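PDB 3N2S: FMN reductase (NADPH) from Bacillus subtilis, which catalyses the NADPH-dependent reduction of flavin and also reduces nitroaromatic compounds, quinones and azo dyes. Local coordinates for residues 35-40 against 118-123; 61-66 against 142-147; 105-110 against 244-249; 25-30 against 73-78. One frame throughout, in Å; residues are numbered along the deposited sequence.

Interaction 1 (35-40 against 118-123). With FMN (flavin mononucleotide), chain G.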
loop_
_atom_site.group_PDB
_atom_site.type_symbol
_atom_site.label_atom_id
_atom_site.label_comp_id
_atom_site.label_asym_id
_atom_site.label_seq_id
_atom_site.Cartn_x
_atom_site.Cartn_y
_atom_site.Cartn_z
ATOM N N GLN A 35 10.512 5.891 3.546
ATOM C CA GLN A 35 9.986 7.150 4.062
ATOM C C GLN A 35 9.630 8.168 2.996
ATOM O O GLN A 35 8.733 8.972 3.220
ATOM C CB GLN A 35 10.965 7.778 5.074
ATOM C CG GLN A 35 11.128 6.979 6.357
ATOM C CD GLN A 35 11.888 7.809 7.344
ATOM O OE1 GLN A 35 11.305 8.592 8.107
ATOM N NE2 GLN A 35 13.189 7.606 7.372
ATOM N N ALA A 36 10.316 8.132 1.836
ATOM C CA ALA A 36 10.122 9.082 0.732
ATOM C C ALA A 36 8.768 8.949 0.027
ATOM O O ALA A 36 8.398 9.827 -0.741
ATOM C CB ALA A 36 11.257 8.930 -0.275
ATOM N N ALA A 37 8.019 7.858 0.287
ATOM C CA ALA A 37 6.700 7.647 -0.328
ATOM C C ALA A 37 5.728 8.741 0.099
ATOM O O ALA A 37 5.862 9.313 1.182
ATOM C CB ALA A 37 6.138 6.277 0.086
ATOM N N SER A 38 4.737 9.024 -0.748
ATOM C CA SER A 38 3.637 9.940 -0.418
ATOM C C SER A 38 2.962 9.409 0.855
ATOM O O SER A 38 3.024 8.206 1.153
ATOM C CB SER A 38 2.599 9.950 -1.538
ATOM O OG SER A 38 3.147 10.491 -2.729
ATOM N N THR A 39 2.328 10.311 1.591
ATOM C CA THR A 39 1.668 10.005 2.854
ATOM C C THR A 39 0.424 10.891 3.020
ATOM O O THR A 39 0.526 12.111 2.885
ATOM C CB THR A 39 2.665 10.120 4.030
ATOM O OG1 THR A 39 1.912 10.172 5.234
ATOM C CG2 THR A 39 3.550 11.388 3.942
ATOM N N SER A 40 -0.744 10.277 3.278
ATOM C CA SER A 40 -2.031 10.995 3.443
ATOM C C SER A 40 -1.912 12.060 4.521
ATOM O O SER A 40 -1.512 11.748 5.639
ATOM C CB SER A 40 -3.142 10.037 3.857
ATOM O OG SER A 40 -3.381 9.025 2.898
ATOM N N ALA A 118 6.486 0.371 2.058
ATOM C CA ALA A 118 7.040 -0.960 1.805
ATOM C C ALA A 118 7.391 -1.170 0.350
ATOM O O ALA A 118 8.418 -1.790 0.056
ATOM C CB ALA A 118 6.079 -2.046 2.278
ATOM N N GLN A 119 6.521 -0.702 -0.558
ATOM C CA GLN A 119 6.790 -0.870 -1.985
ATOM C C GLN A 119 7.965 -0.018 -2.471
ATOM O O GLN A 119 8.718 -0.475 -3.333
ATOM C CB GLN A 119 5.527 -0.761 -2.849
ATOM C CG GLN A 119 5.747 -1.207 -4.308
ATOM C CD GLN A 119 6.356 -2.585 -4.546
ATOM O OE1 GLN A 119 7.074 -2.802 -5.535
ATOM N NE2 GLN A 119 6.131 -3.546 -3.672
ATOM N N ASN A 120 8.159 1.170 -1.874
ATOM C CA ASN A 120 9.340 1.998 -2.155
ATOM C C ASN A 120 10.592 1.243 -1.702
ATOM O O ASN A 120 11.588 1.197 -2.437
ATOM C CB ASN A 120 9.258 3.330 -1.418
ATOM C CG ASN A 120 8.926 4.500 -2.311
ATOM O OD1 ASN A 120 8.935 5.651 -1.886
ATOM N ND2 ASN A 120 8.619 4.233 -3.555
HETATM N N MSE A 121 10.539 0.634 -0.496
HETATM C CA MSE A 121 11.665 -0.171 0.001
HETATM C C MSE A 121 11.953 -1.340 -0.949
HETATM O O MSE A 121 13.119 -1.627 -1.235
HETATM C CB MSE A 121 11.405 -0.709 1.436
HETATM C CG MSE A 121 12.600 -1.520 1.961
HETATM SE SE MSE A 121 12.462 -2.170 3.764
HETATM C CE MSE A 121 12.666 -0.447 4.764
ATOM N N SER A 122 10.885 -2.015 -1.438
ATOM C CA SER A 122 11.035 -3.169 -2.317
ATOM C C SER A 122 11.737 -2.772 -3.626
ATOM O O SER A 122 12.691 -3.446 -4.037
ATOM C CB SER A 122 9.676 -3.819 -2.599
ATOM O OG SER A 122 9.129 -4.343 -1.393
ATOM N N ILE A 123 11.284 -1.678 -4.256
ATOM C CA ILE A 123 11.889 -1.192 -5.520
ATOM C C ILE A 123 13.347 -0.770 -5.279
ATOM O O ILE A 123 14.228 -1.094 -6.091
ATOM C CB ILE A 123 11.053 -0.076 -6.170
ATOM C CG1 ILE A 123 9.628 -0.564 -6.535
ATOM C CG2 ILE A 123 11.743 0.506 -7.416
ATOM C CD1 ILE A 123 8.637 0.678 -6.459
HETATM N N1 FMN G . -2.680 15.444 -1.706
HETATM C C2 FMN G . -3.686 16.249 -2.177
HETATM O O2 FMN G . -3.451 17.394 -2.576
HETATM N N3 FMN G . -4.964 15.805 -2.157
HETATM C C4 FMN G . -5.419 14.588 -1.782
HETATM O O4 FMN G . -6.570 14.262 -1.807
HETATM C C4A FMN G . -4.356 13.664 -1.321
HETATM N N5 FMN G . -4.663 12.421 -0.979
HETATM C C5A FMN G . -3.594 11.551 -0.670
HETATM C C6 FMN G . -3.942 10.188 -0.426
HETATM C C7 FMN G . -2.941 9.238 -0.210
HETATM C C7M FMN G . -3.332 7.795 -0.021
HETATM C C8 FMN G . -1.533 9.664 -0.144
HETATM C C8M FMN G . -0.463 8.715 0.112
HETATM C C9 FMN G . -1.206 11.025 -0.355
HETATM C C9A FMN G . -2.222 11.989 -0.615
HETATM N N10 FMN G . -1.944 13.335 -0.938
HETATM C C10 FMN G . -2.937 14.205 -1.328
HETATM C "C1'" FMN G . -0.553 13.821 -0.958
HETATM C "C2'" FMN G . -0.042 14.026 0.464
HETATM O "O2'" FMN G . -0.641 15.227 0.937
HETATM C "C3'" FMN G . 1.472 14.203 0.373
HETATM O "O3'" FMN G . 2.037 12.960 -0.062
HETATM C "C4'" FMN G . 2.099 14.651 1.740
HETATM O "O4'" FMN G . 1.721 16.015 2.023
HETATM C "C5'" FMN G . 3.661 14.586 1.686
HETATM O "O5'" FMN G . 4.071 15.469 0.648
HETATM P P FMN G . 5.007 14.945 -0.540
HETATM O O1P FMN G . 5.048 16.143 -1.504
HETATM O O2P FMN G . 4.230 13.849 -1.339
HETATM O O3P FMN G . 6.335 14.387 -0.058
#
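Ala-36 and Ala-37 rest on the amide of Asn-120 in a small, buried contact of van der Waals kind, where the loop leaving helix 24-35 passes helix 104-127. Asn-120 points its carboxamide at the loop, and OD1 does the touching: it lies 3.5 Å from CB of Ala-37. The same oxygen comes to 3.2 Å from Ala-37 N, but the angle is too poor for a hydrogen bond. The other end of the amide, ND2, makes a weak bond to OE1 of Gln-119 of the second subunit, so Asn-120 is used both within the chain and at the dimer interface. In this alpha-beta-alpha nitroreductase fold FMN binds between the subunits, and the loop carries on from Ala-37 straight into that pocket. Thr-39 N donates to FMN O3' at 3.1 Å, with a fairly straight N-H...O angle of 161°. The OG1 of Thr-39 is anti to its own backbone N (chi1 165°), where it hydrogen-bonds Asp-113 and the backbone N of Gln-44; this leaves CG2 to touch FMN C5' at 3.9 Å. One residue on, OG of Ser-40 sits above the plane of the dimethylbenzene ring, 3.1 Å from FMN C7. Arg-175 of the second subunit hydrogen-bonds the backbone oxygens of Gln-35 and Ala-37 and also FMN itself.

Interaction 2 (61-66 against 142-147)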
loop_
_atom_site.group_PDB
_atom_site.type_symbol
_atom_site.label_atom_id
_atom_site.label_comp_id
_atom_site.label_asym_id
_atom_site.label_seq_id
_atom_site.Cartn_x
_atom_site.Cartn_y
_atom_site.Cartn_z
ATOM N N SER A 61 9.172 -16.542 11.929
ATOM C CA SER A 61 9.129 -17.551 10.870
ATOM C C SER A 61 8.063 -18.611 11.220
ATOM O O SER A 61 7.244 -18.957 10.372
ATOM C CB SER A 61 10.499 -18.223 10.722
ATOM O OG SER A 61 10.379 -19.355 9.878
ATOM N N VAL A 62 8.081 -19.106 12.478
ATOM C CA VAL A 62 7.130 -20.123 12.963
ATOM C C VAL A 62 5.709 -19.583 12.904
ATOM O O VAL A 62 4.826 -20.233 12.318
ATOM C CB VAL A 62 7.489 -20.651 14.380
ATOM C CG1 VAL A 62 6.393 -21.572 14.919
ATOM C CG2 VAL A 62 8.822 -21.375 14.347
ATOM N N LEU A 63 5.491 -18.381 13.479
ATOM C CA LEU A 63 4.172 -17.733 13.485
ATOM C C LEU A 63 3.668 -17.514 12.067
ATOM O O LEU A 63 2.474 -17.660 11.829
ATOM C CB LEU A 63 4.194 -16.409 14.294
ATOM C CG LEU A 63 4.546 -16.538 15.791
ATOM C CD1 LEU A 63 4.866 -15.168 16.418
ATOM C CD2 LEU A 63 3.465 -17.291 16.556
ATOM N N ALA A 64 4.576 -17.238 11.111
ATOM C CA ALA A 64 4.233 -17.008 9.697
ATOM C C ALA A 64 3.864 -18.300 8.921
ATOM O O ALA A 64 3.478 -18.252 7.745
ATOM C CB ALA A 64 5.367 -16.258 9.000
ATOM N N GLY A 65 3.968 -19.438 9.595
ATOM C CA GLY A 65 3.663 -20.748 9.037
ATOM C C GLY A 65 4.898 -21.504 8.571
ATOM O O GLY A 65 4.824 -22.251 7.594
ATOM N N ASN A 66 6.037 -21.327 9.265
ATOM C CA ASN A 66 7.335 -21.950 8.951
ATOM C C ASN A 66 7.865 -21.540 7.585
ATOM O O ASN A 66 7.882 -22.322 6.626
ATOM C CB ASN A 66 7.321 -23.483 9.149
ATOM C CG ASN A 66 7.023 -23.859 10.569
ATOM O OD1 ASN A 66 7.758 -23.526 11.484
ATOM N ND2 ASN A 66 5.909 -24.497 10.780
ATOM N N LEU A 142 -1.243 -12.521 15.037
ATOM C CA LEU A 142 -0.833 -11.160 15.391
ATOM C C LEU A 142 -0.648 -10.896 16.889
ATOM O O LEU A 142 0.227 -10.115 17.227
ATOM C CB LEU A 142 -1.726 -10.096 14.758
ATOM C CG LEU A 142 -1.461 -9.683 13.316
ATOM C CD1 LEU A 142 -2.312 -8.478 12.972
ATOM C CD2 LEU A 142 0.063 -9.377 13.048
ATOM N N ASP A 143 -1.422 -11.568 17.784
ATOM C CA ASP A 143 -1.290 -11.395 19.238
ATOM C C ASP A 143 0.103 -11.831 19.669
ATOM O O ASP A 143 0.749 -11.128 20.430
ATOM C CB ASP A 143 -2.381 -12.163 20.008
ATOM C CG ASP A 143 -2.671 -11.600 21.405
ATOM O OD1 ASP A 143 -1.754 -11.615 22.258
ATOM O OD2 ASP A 143 -3.828 -11.188 21.655
ATOM N N LYS A 144 0.610 -12.941 19.108
ATOM C CA LYS A 144 1.955 -13.413 19.424
ATOM C C LYS A 144 3.024 -12.556 18.754
ATOM O O LYS A 144 4.067 -12.325 19.356
ATOM C CB LYS A 144 2.112 -14.909 19.104
ATOM C CG LYS A 144 1.237 -15.772 20.013
ATOM C CD LYS A 144 1.447 -17.265 19.818
ATOM C CE LYS A 144 0.430 -18.102 20.571
ATOM N NZ LYS A 144 0.440 -17.840 22.037
ATOM N N VAL A 145 2.768 -12.059 17.531
ATOM C CA VAL A 145 3.687 -11.166 16.803
ATOM C C VAL A 145 3.872 -9.846 17.592
ATOM O O VAL A 145 5.015 -9.413 17.796
ATOM C CB VAL A 145 3.231 -10.942 15.332
ATOM C CG1 VAL A 145 4.037 -9.839 14.660
ATOM C CG2 VAL A 145 3.334 -12.244 14.526
ATOM N N THR A 146 2.752 -9.278 18.138
ATOM C CA THR A 146 2.839 -8.050 18.931
ATOM C C THR A 146 3.649 -8.281 20.211
ATOM O O THR A 146 4.327 -7.357 20.664
ATOM C CB THR A 146 1.452 -7.434 19.212
ATOM O OG1 THR A 146 0.659 -8.342 19.974
ATOM C CG2 THR A 146 0.713 -7.027 17.936
ATOM N N GLU A 147 3.618 -9.518 20.773
ATOM C CA GLU A 147 4.416 -9.855 21.953
ATOM C C GLU A 147 5.900 -9.953 21.576
ATOM O O GLU A 147 6.742 -9.485 22.337
ATOM C CB GLU A 147 3.966 -11.183 22.588
ATOM C CG GLU A 147 2.578 -11.177 23.183
ATOM C CD GLU A 147 2.349 -12.421 24.013
ATOM O OE1 GLU A 147 1.586 -13.305 23.567
ATOM O OE2 GLU A 147 2.984 -12.541 25.086
#
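Leu-63, in the last turn of helix 54-63, reaches across to helix 142-149 and lays its two methyls on Lys-144 and Val-145. The helix behind it ends in a Schellman motif: Gly-65 takes a positive phi (99°), Gly-65 N bonds back to Val-62 O and Asn-66 N, weakly, to Ser-61 O. From CB the leucine chain runs with CG in the anti position to the carbonyl carbon (chi1 -62°), which carries the fork at CG toward the second helix. There the branches part. Leu-63 CD1 meets Val-145 CG2 at 3.8 Å. It also touches the CB of Lys-144. Leu-63 CD2 takes the lysine: it lies 3.7 Å from Lys-144 CB and 3.8 Å from Lys-144 CD. The aliphatic part of the lysine crosses the leucine at about a right angle, and its ammonium end leads away. An alanine here would lose both methyls and is likely to leave Val-145 CG2 and the lysine stem without their apolar cover from helix 54-63. Val-145 also packs on Pro-157 of strand 155-164, which ties the contact to the sheet. Just past the helix end, Ala-64 O accepts a bond from NE2 of Gln-67, a residue of an FMN pocket. Within the second helix, Thr-146 OG1 donates to Asp-143 O at 2.8 Å from above the carbonyl plane, 36° out of it, and is also hydrogen-bonded to Tyr-240 OH.

Interaction 3 (105-110 against 244-249)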
loop_
_atom_site.group_PDB
_atom_site.type_symbol
_atom_site.label_atom_id
_atom_site.label_comp_id
_atom_site.label_asym_id
_atom_site.label_seq_id
_atom_site.Cartn_x
_atom_site.Cartn_y
_atom_site.Cartn_z
ATOM N N GLU A 105 -11.702 5.077 8.481
ATOM C CA GLU A 105 -10.907 6.033 7.703
ATOM C C GLU A 105 -9.420 6.010 8.117
ATOM O O GLU A 105 -8.562 5.840 7.263
ATOM C CB GLU A 105 -11.486 7.472 7.782
ATOM C CG GLU A 105 -10.593 8.530 7.128
ATOM C CD GLU A 105 -10.273 8.443 5.635
ATOM O OE1 GLU A 105 -10.844 7.592 4.916
ATOM O OE2 GLU A 105 -9.475 9.285 5.168
HETATM N N MSE A 106 -9.129 6.121 9.419
HETATM C CA MSE A 106 -7.738 6.133 9.907
HETATM C C MSE A 106 -7.065 4.765 9.714
HETATM O O MSE A 106 -5.855 4.707 9.534
HETATM C CB MSE A 106 -7.636 6.567 11.382
HETATM C CG MSE A 106 -7.909 8.054 11.605
HETATM SE SE MSE A 106 -6.909 9.198 10.374
HETATM C CE MSE A 106 -8.449 10.164 9.663
ATOM N N PHE A 107 -7.861 3.674 9.736
ATOM C CA PHE A 107 -7.335 2.326 9.505
ATOM C C PHE A 107 -6.899 2.212 8.029
ATOM O O PHE A 107 -5.812 1.723 7.731
ATOM C CB PHE A 107 -8.390 1.282 9.874
ATOM C CG PHE A 107 -8.011 -0.160 9.611
ATOM C CD1 PHE A 107 -6.946 -0.750 10.285
ATOM C CD2 PHE A 107 -8.788 -0.955 8.779
ATOM C CE1 PHE A 107 -6.655 -2.105 10.116
ATOM C CE2 PHE A 107 -8.485 -2.303 8.596
ATOM C CZ PHE A 107 -7.410 -2.864 9.254
HETATM N N MSE A 108 -7.705 2.749 7.125
HETATM C CA MSE A 108 -7.359 2.763 5.699
HETATM C C MSE A 108 -6.121 3.638 5.453
HETATM O O MSE A 108 -5.189 3.222 4.753
HETATM C CB MSE A 108 -8.556 3.260 4.871
HETATM C CG MSE A 108 -9.741 2.335 4.953
HETATM SE SE MSE A 108 -11.242 2.975 3.873
HETATM C CE MSE A 108 -10.568 2.531 2.207
ATOM N N VAL A 109 -6.076 4.807 6.100
ATOM C CA VAL A 109 -4.955 5.743 5.973
ATOM C C VAL A 109 -3.639 5.076 6.371
ATOM O O VAL A 109 -2.656 5.125 5.605
ATOM C CB VAL A 109 -5.231 7.077 6.745
ATOM C CG1 VAL A 109 -3.937 7.834 7.038
ATOM C CG2 VAL A 109 -6.220 7.963 5.963
ATOM N N SER A 110 -3.621 4.445 7.546
ATOM C CA SER A 110 -2.391 3.826 8.060
ATOM C C SER A 110 -1.936 2.605 7.251
ATOM O O SER A 110 -0.734 2.472 7.016
ATOM C CB SER A 110 -2.519 3.510 9.555
ATOM O OG SER A 110 -3.593 2.620 9.807
ATOM N N LYS A 244 -6.634 -3.656 19.132
ATOM C CA LYS A 244 -5.429 -2.848 18.995
ATOM C C LYS A 244 -5.700 -1.367 18.759
ATOM O O LYS A 244 -4.759 -0.584 18.659
ATOM C CB LYS A 244 -4.486 -3.447 17.927
ATOM C CG LYS A 244 -3.869 -4.782 18.348
ATOM C CD LYS A 244 -2.729 -4.641 19.359
ATOM C CE LYS A 244 -3.030 -5.301 20.670
ATOM N NZ LYS A 244 -1.853 -5.265 21.576
ATOM N N GLY A 245 -6.970 -0.994 18.695
ATOM C CA GLY A 245 -7.394 0.388 18.530
ATOM C C GLY A 245 -7.660 0.827 17.111
ATOM O O GLY A 245 -7.577 2.018 16.818
ATOM N N PHE A 246 -8.026 -0.107 16.210
ATOM C CA PHE A 246 -8.303 0.253 14.823
ATOM C C PHE A 246 -9.662 -0.196 14.360
ATOM O O PHE A 246 -10.168 -1.211 14.829
ATOM C CB PHE A 246 -7.269 -0.411 13.872
ATOM C CG PHE A 246 -5.856 0.089 14.013
ATOM C CD1 PHE A 246 -5.369 1.088 13.177
ATOM C CD2 PHE A 246 -4.993 -0.463 14.960
ATOM C CE1 PHE A 246 -4.045 1.537 13.290
ATOM C CE2 PHE A 246 -3.677 -0.020 15.065
ATOM C CZ PHE A 246 -3.216 0.986 14.234
ATOM N N ASN A 247 -10.200 0.498 13.352
ATOM C CA ASN A 247 -11.404 0.104 12.606
ATOM C C ASN A 247 -12.665 -0.136 13.467
ATOM O O ASN A 247 -13.502 -0.990 13.148
ATOM C CB ASN A 247 -11.036 -1.161 11.812
ATOM C CG ASN A 247 -11.929 -1.482 10.675
ATOM O OD1 ASN A 247 -12.354 -0.609 9.936
ATOM N ND2 ASN A 247 -12.150 -2.767 10.471
ATOM N N LYS A 248 -12.802 0.632 14.539
ATOM C CA LYS A 248 -13.922 0.494 15.482
ATOM C C LYS A 248 -15.165 1.255 15.052
ATOM O O LYS A 248 -15.056 2.330 14.465
ATOM C CB LYS A 248 -13.493 0.923 16.893
ATOM C CG LYS A 248 -12.472 -0.028 17.519
ATOM C CD LYS A 248 -11.787 0.550 18.744
ATOM C CE LYS A 248 -12.541 0.313 20.033
ATOM N NZ LYS A 248 -11.771 0.789 21.216
ATOM N N ASN A 249 -16.346 0.686 15.406
ATOM C CA ASN A 249 -17.734 1.125 15.191
ATOM C C ASN A 249 -18.449 0.565 13.968
ATOM O O ASN A 249 -19.239 -0.370 14.113
ATOM C CB ASN A 249 -17.961 2.620 15.408
ATOM C CG ASN A 249 -17.997 3.012 16.862
ATOM O OD1 ASN A 249 -18.982 3.587 17.341
ATOM N ND2 ASN A 249 -16.927 2.718 17.600
#
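Ser-110 OG lies 3.7 Å from Phe-246 CE1 and has two backbone oxygens within hydrogen-bonding range, Met-106 O at 3.1 Å and Phe-107 O at 3.2 Å, with a single proton to serve them. This hydroxyl borders the ring of Phe-246, which the C-terminal tail inserts beside helix 104-127. Phe-107 is held by two successive residues of that tail. Its CD1 meets Phe-246 CB at 3.6 Å, the two side chains crossing at about a right angle. Over one face of its ring lies Asn-247 CB, 4.1 Å from the centroid, a CH-pi contact displaced toward the rim. The Asn-247 amide is tilted only 23° from the Phe-107 ring, and Asn-247 CG comes to 3.7 Å from Phe-107 CD2. Gly-245, at the Schellman end of helix 237-243, turns the chain into this position. The polar end of Asn-247 is satisfied elsewhere: OD1 by Thr-104 OG1, and ND2 by Asn-247 OD1 of the second subunit. Phe-107 and Phe-246 both also pack on Leu-156 of the sheet. The tail is thus fastened to the helix by apolar and CH-pi contacts, while the amide on the Phe-107 ring spends its hydrogen bonds on Thr-104 and the dimer interface.

Interaction 4 (25-30 against 73-78)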
loop_
_atom_site.group_PDB
_atom_site.type_symbol
_atom_site.label_atom_id
_atom_site.label_comp_id
_atom_site.label_asym_id
_atom_site.label_seq_id
_atom_site.Cartn_x
_atom_site.Cartn_y
_atom_site.Cartn_z
ATOM N N GLU A 25 24.537 0.757 5.898
ATOM C CA GLU A 25 24.331 1.710 4.794
ATOM C C GLU A 25 23.140 1.268 3.906
ATOM O O GLU A 25 22.330 2.111 3.511
ATOM C CB GLU A 25 25.605 1.833 3.941
ATOM C CG GLU A 25 25.500 2.836 2.803
ATOM C CD GLU A 25 26.567 2.688 1.735
ATOM O OE1 GLU A 25 26.580 1.638 1.049
ATOM O OE2 GLU A 25 27.386 3.623 1.577
ATOM N N GLU A 26 23.067 -0.040 3.563
ATOM C CA GLU A 26 21.964 -0.596 2.756
ATOM C C GLU A 26 20.634 -0.435 3.503
ATOM O O GLU A 26 19.658 -0.005 2.891
ATOM C CB GLU A 26 22.208 -2.077 2.432
ATOM C CG GLU A 26 23.252 -2.290 1.344
ATOM C CD GLU A 26 23.720 -3.716 1.110
ATOM O OE1 GLU A 26 23.684 -4.533 2.058
ATOM O OE2 GLU A 26 24.160 -4.004 -0.026
ATOM N N ILE A 27 20.606 -0.766 4.828
ATOM C CA ILE A 27 19.408 -0.643 5.687
ATOM C C ILE A 27 18.980 0.826 5.733
ATOM O O ILE A 27 17.791 1.134 5.587
ATOM C CB ILE A 27 19.656 -1.238 7.112
ATOM C CG1 ILE A 27 19.820 -2.787 7.045
ATOM C CG2 ILE A 27 18.536 -0.825 8.108
ATOM C CD1 ILE A 27 20.442 -3.435 8.283
ATOM N N ASP A 28 19.965 1.731 5.935
ATOM C CA ASP A 28 19.687 3.161 5.956
ATOM C C ASP A 28 19.011 3.639 4.660
ATOM O O ASP A 28 17.992 4.327 4.727
ATOM C CB ASP A 28 20.965 3.965 6.239
ATOM C CG ASP A 28 20.678 5.431 6.391
ATOM O OD1 ASP A 28 20.111 5.810 7.427
ATOM O OD2 ASP A 28 20.960 6.187 5.439
ATOM N N THR A 29 19.553 3.240 3.502
ATOM C CA THR A 29 19.040 3.607 2.173
ATOM C C THR A 29 17.608 3.058 1.988
ATOM O O THR A 29 16.741 3.792 1.521
ATOM C CB THR A 29 20.017 3.129 1.091
ATOM O OG1 THR A 29 21.251 3.813 1.270
ATOM C CG2 THR A 29 19.514 3.368 -0.318
ATOM N N LEU A 30 17.375 1.792 2.393
ATOM C CA LEU A 30 16.064 1.139 2.307
ATOM C C LEU A 30 15.007 1.876 3.138
ATOM O O LEU A 30 13.911 2.135 2.638
ATOM C CB LEU A 30 16.165 -0.333 2.732
ATOM C CG LEU A 30 16.919 -1.262 1.784
ATOM C CD1 LEU A 30 17.017 -2.640 2.353
ATOM C CD2 LEU A 30 16.298 -1.274 0.404
ATOM N N ASN A 73 17.949 -14.531 5.692
ATOM C CA ASN A 73 17.910 -13.376 4.779
ATOM C C ASN A 73 18.963 -12.346 5.227
ATOM O O ASN A 73 19.654 -12.574 6.215
ATOM C CB ASN A 73 16.468 -12.767 4.739
ATOM C CG ASN A 73 15.928 -12.378 6.093
ATOM O OD1 ASN A 73 16.636 -11.792 6.916
ATOM N ND2 ASN A 73 14.679 -12.739 6.378
ATOM N N GLY A 74 19.054 -11.221 4.532
ATOM C CA GLY A 74 19.991 -10.144 4.860
ATOM C C GLY A 74 19.506 -9.266 5.999
ATOM O O GLY A 74 20.319 -8.646 6.698
ATOM N N HIS A 75 18.158 -9.166 6.152
ATOM C CA HIS A 75 17.451 -8.419 7.207
ATOM C C HIS A 75 15.968 -8.704 7.078
ATOM O O HIS A 75 15.491 -8.912 5.953
ATOM C CB HIS A 75 17.694 -6.896 7.087
ATOM C CG HIS A 75 17.511 -6.145 8.381
ATOM N ND1 HIS A 75 18.205 -6.496 9.525
ATOM C CD2 HIS A 75 16.757 -5.057 8.659
ATOM C CE1 HIS A 75 17.836 -5.637 10.459
ATOM N NE2 HIS A 75 16.981 -4.744 9.982
ATOM N N PHE A 76 15.239 -8.699 8.205
ATOM C CA PHE A 76 13.790 -8.887 8.178
ATOM C C PHE A 76 13.102 -7.636 8.720
ATOM O O PHE A 76 13.306 -7.277 9.882
ATOM C CB PHE A 76 13.351 -10.156 8.927
ATOM C CG PHE A 76 11.888 -10.503 8.752
ATOM C CD1 PHE A 76 11.378 -10.840 7.498
ATOM C CD2 PHE A 76 11.016 -10.505 9.843
ATOM C CE1 PHE A 76 10.020 -11.144 7.345
ATOM C CE2 PHE A 76 9.672 -10.822 9.686
ATOM C CZ PHE A 76 9.188 -11.151 8.444
ATOM N N PHE A 77 12.331 -6.959 7.868
ATOM C CA PHE A 77 11.606 -5.746 8.238
ATOM C C PHE A 77 10.145 -6.072 8.521
ATOM O O PHE A 77 9.540 -6.839 7.781
ATOM C CB PHE A 77 11.677 -4.695 7.115
ATOM C CG PHE A 77 13.061 -4.206 6.742
ATOM C CD1 PHE A 77 13.587 -3.049 7.315
ATOM C CD2 PHE A 77 13.806 -4.852 5.755
ATOM C CE1 PHE A 77 14.838 -2.557 6.920
ATOM C CE2 PHE A 77 15.077 -4.380 5.389
ATOM C CZ PHE A 77 15.577 -3.230 5.968
ATOM N N VAL A 78 9.568 -5.471 9.572
ATOM C CA VAL A 78 8.138 -5.652 9.845
ATOM C C VAL A 78 7.471 -4.291 9.689
ATOM O O VAL A 78 7.814 -3.348 10.417
ATOM C CB VAL A 78 7.780 -6.355 11.191
ATOM C CG1 VAL A 78 6.256 -6.439 11.375
ATOM C CG2 VAL A 78 8.407 -7.748 11.259
#
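Ile-27 CD1 stands squarely over the imidazole of His-75, 3.9 Å from the ring centroid and 2° off its normal, a CH-pi contact with the methyl nearly equidistant from all five ring atoms. The two side chains cross at about a right angle. With the His-75 CG trans, anti to the backbone N (chi1 -156°), the imidazole reaches toward helix 24-35. Phe-77, two residues along the strand, points to the same side: its CE1 lies at the edge of the imidazole, in the plane of that ring, while His-75 CD2 is 3.4 Å above the phenyl plane, toward the rim. The helix reaches the phenyl ring obliquely, Leu-30 CD1 approaching Phe-77 CZ at 3.9 Å and Ile-27 CG2 lying 4.3 Å from Phe-77 CE1. This is a helix packed on a beta sheet, the axes of 25-30 and 75-78 passing 11.3 Å apart and running only 25° from parallel. Gly-74 and His-75 both face Val-163 in a classic beta bulge at the start of the strand. His-75 NE2 is hydrogen-bonded to Tyr-182 OH of the second subunit; the same tyrosine packs on Ile-27 and Phe-77. A leucine in place of His-75 would probably leave the hydroxyl of Tyr-182 of the second subunit without this mate and Ile-27 CD1 without a flat ring to sit on. The imidazole therefore works in two ways, its pi face receiving the Ile-27 methyl and its NE2 making a polar link across the dimer.

How the interactions relate
From the N terminus, helix 24-35 supplies 25-30 to interaction 4, which closes when strand 75-82 arrives, and the loop after it supplies 35-40 to interaction 1, which waits for helix 104-127. Interaction 2 opens at 61-66, inside both spans, and closes at 142-147; interaction 3 opens at 105-110 and brings the C-terminal tail onto helix 104-127. None nests: every pair crosses except interactions 3 and 4, which lie in series. Ser-40 packing on Val-109 joins interactions 1 and 3, Met-121 lies against Leu-30 and Phe-77 of interaction 4, and Lys-244 NZ of interaction 3 packs near Thr-146 OG1 of interaction 2. Interactions 1, 3 and 4 touch the second subunit.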